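Local coordinates for probable arabinosyltransferase B (Mycobacterium tuberculosis H37Rv, PDB 7BVF), which polymerizes arabinose into the arabinan of arabinogalactan in the mycobacterial cell wall, as a membrane-bound arabinosyltransferase that takes ethambutol in a pocket, at residues M916-L921 with R930-A935. Numbering follows the deposited sequence.
Sequences MVPDDL and RNLRFA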
loop_
_atom_site.group_PDB
_atom_site.type_symbol
_atom_site.label_atom_id
_atom_site.label_comp_id
_atom_site.label_asym_id
_atom_site.label_seq_id
_atom_site.Cartn_x
_atom_site.Cartn_y
_atom_site.Cartn_z
ATOM N N MET A 916 42.380 -0.281 -3.082
ATOM C CA MET A 916 41.276 -0.793 -3.877
ATOM C C MET A 916 40.011 -0.780 -3.037
ATOM O O MET A 916 40.029 -1.145 -1.864
ATOM C CB MET A 916 41.546 -2.220 -4.370
ATOM C CG MET A 916 42.885 -2.421 -5.060
ATOM S SD MET A 916 43.003 -4.024 -5.869
ATOM C CE MET A 916 41.606 -3.935 -6.982
ATOM N N VAL A 917 38.908 -0.375 -3.645
ATOM C CA VAL A 917 37.609 -0.320 -2.979
ATOM C C VAL A 917 36.847 -1.590 -3.330
ATOM O O VAL A 917 36.767 -1.943 -4.513
ATOM C CB VAL A 917 36.810 0.932 -3.388
ATOM C CG1 VAL A 917 35.483 0.984 -2.662
ATOM C CG2 VAL A 917 37.621 2.173 -3.091
ATOM N N PRO A 918 36.297 -2.306 -2.354
ATOM C CA PRO A 918 35.703 -3.617 -2.632
ATOM C C PRO A 918 34.442 -3.519 -3.476
ATOM O O PRO A 918 33.892 -2.446 -3.726
ATOM C CB PRO A 918 35.394 -4.159 -1.236
ATOM C CG PRO A 918 35.300 -2.957 -0.378
ATOM C CD PRO A 918 36.315 -2.014 -0.914
ATOM N N ASP A 919 33.987 -4.687 -3.921
ATOM C CA ASP A 919 32.720 -4.856 -4.628
ATOM C C ASP A 919 31.849 -5.770 -3.775
ATOM O O ASP A 919 31.866 -6.987 -3.942
ATOM C CB ASP A 919 32.920 -5.455 -6.018
ATOM C CG ASP A 919 33.614 -4.517 -6.972
ATOM O OD1 ASP A 919 33.290 -3.313 -6.968
ATOM O OD2 ASP A 919 34.481 -4.985 -7.738
ATOM N N ASP A 920 31.089 -5.189 -2.859
ATOM C CA ASP A 920 30.161 -5.973 -2.063
ATOM C C ASP A 920 28.751 -5.855 -2.620
ATOM O O ASP A 920 28.375 -4.841 -3.208
ATOM C CB ASP A 920 30.181 -5.562 -0.589
ATOM C CG ASP A 920 29.958 -4.081 -0.374
ATOM O OD1 ASP A 920 30.205 -3.618 0.757
ATOM O OD2 ASP A 920 29.550 -3.375 -1.315
ATOM N N LEU A 921 27.973 -6.917 -2.432
ATOM C CA LEU A 921 26.601 -6.962 -2.911
ATOM C C LEU A 921 25.586 -6.665 -1.823
ATOM O O LEU A 921 24.541 -6.075 -2.110
ATOM C CB LEU A 921 26.296 -8.337 -3.509
ATOM C CG LEU A 921 27.405 -8.977 -4.339
ATOM C CD1 LEU A 921 26.942 -10.310 -4.868
ATOM C CD2 LEU A 921 27.829 -8.072 -5.472
ATOM N N ARG A 930 29.619 -11.082 4.112
ATOM C CA ARG A 930 29.253 -10.831 2.727
ATOM C C ARG A 930 30.343 -11.082 1.694
ATOM O O ARG A 930 30.066 -10.925 0.501
ATOM C CB ARG A 930 28.760 -9.394 2.578
ATOM C CG ARG A 930 29.864 -8.377 2.601
ATOM C CD ARG A 930 29.267 -7.014 2.681
ATOM N NE ARG A 930 28.343 -6.951 3.798
ATOM C CZ ARG A 930 28.540 -6.208 4.872
ATOM N NH1 ARG A 930 29.623 -5.458 4.966
ATOM N NH2 ARG A 930 27.651 -6.211 5.846
ATOM N N ASN A 931 31.561 -11.457 2.085
ATOM C CA ASN A 931 32.553 -11.948 1.124
ATOM C C ASN A 931 32.904 -10.894 0.063
ATOM O O ASN A 931 32.552 -11.008 -1.110
ATOM C CB ASN A 931 32.035 -13.240 0.477
ATOM C CG ASN A 931 33.106 -14.004 -0.244
ATOM O OD1 ASN A 931 33.806 -13.461 -1.088
ATOM N ND2 ASN A 931 33.236 -15.280 0.077
ATOM N N LEU A 932 33.585 -9.841 0.518
ATOM C CA LEU A 932 34.077 -8.787 -0.368
ATOM C C LEU A 932 35.064 -9.355 -1.384
ATOM O O LEU A 932 35.783 -10.316 -1.104
ATOM C CB LEU A 932 34.794 -7.718 0.449
ATOM C CG LEU A 932 34.115 -7.127 1.682
ATOM C CD1 LEU A 932 35.074 -6.190 2.385
ATOM C CD2 LEU A 932 32.849 -6.423 1.331
ATOM N N ARG A 933 35.143 -8.720 -2.555
ATOM C CA ARG A 933 35.967 -9.231 -3.646
ATOM C C ARG A 933 36.711 -8.111 -4.359
ATOM O O ARG A 933 36.134 -7.067 -4.666
ATOM C CB ARG A 933 35.122 -9.998 -4.663
ATOM C CG ARG A 933 33.848 -9.302 -5.049
ATOM C CD ARG A 933 32.863 -10.276 -5.635
ATOM N NE ARG A 933 31.966 -10.833 -4.635
ATOM C CZ ARG A 933 30.836 -11.462 -4.928
ATOM N NH1 ARG A 933 30.469 -11.610 -6.189
ATOM N NH2 ARG A 933 30.071 -11.944 -3.963
ATOM N N PHE A 934 37.994 -8.349 -4.636
ATOM C CA PHE A 934 38.874 -7.390 -5.298
ATOM C C PHE A 934 39.430 -8.025 -6.564
ATOM O O PHE A 934 40.110 -9.052 -6.495
ATOM C CB PHE A 934 40.025 -6.962 -4.384
ATOM C CG PHE A 934 39.588 -6.458 -3.043
ATOM C CD1 PHE A 934 39.399 -7.327 -1.990
ATOM C CD2 PHE A 934 39.381 -5.114 -2.831
ATOM C CE1 PHE A 934 38.997 -6.866 -0.764
ATOM C CE2 PHE A 934 38.983 -4.651 -1.605
ATOM C CZ PHE A 934 38.790 -5.528 -0.572
ATOM N N ALA A 935 39.159 -7.407 -7.710
ATOM C CA ALA A 935 39.595 -7.958 -8.986
ATOM C C ALA A 935 41.110 -7.879 -9.126
ATOM O O ALA A 935 41.709 -6.823 -8.914
ATOM C CB ALA A 935 38.924 -7.214 -10.135
#
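The F934 ring meets M916 and P918. The backbone O of M916 lies at the ring edge, near its plane. P918 CA sits obliquely to the ring, and P918 CB is 3.6 Å from F934 CE2. The P918 and F934 side chains lie side by side and point the same way. The R933 guanidinium has L921 CG over one face, while N931 O sits in plane at its edge. The L921 and R933 side chains cross at about a right angle, with L921 CD1 3.6 Å from R933 NH2. R933 CG, set between the backbone N and carbonyl carbon by a chi1 of 46°, passes D919 O, and a bend further along the chain brings the guanidinium to L921. One backbone hydrogen bond joins the segments, from D919 N to R933 O (3.3 Å, 147° at the hydrogen). D920 lies alongside L932 and R930, its CB touching L932 CD2 and R930 CD. The charged atoms of D920 and R930 are not in contact, and their planes are turned 79° apart. R930 NH2 hydrogen-bonds G881 O. Strand 932-935 is an outermost strand, within this chain, of a four-stranded antiparallel sheet. The irregular segment 916-921 packs along it in the EmbC C-terminal domain, consistent with a galactose-binding-domain-like beta fold.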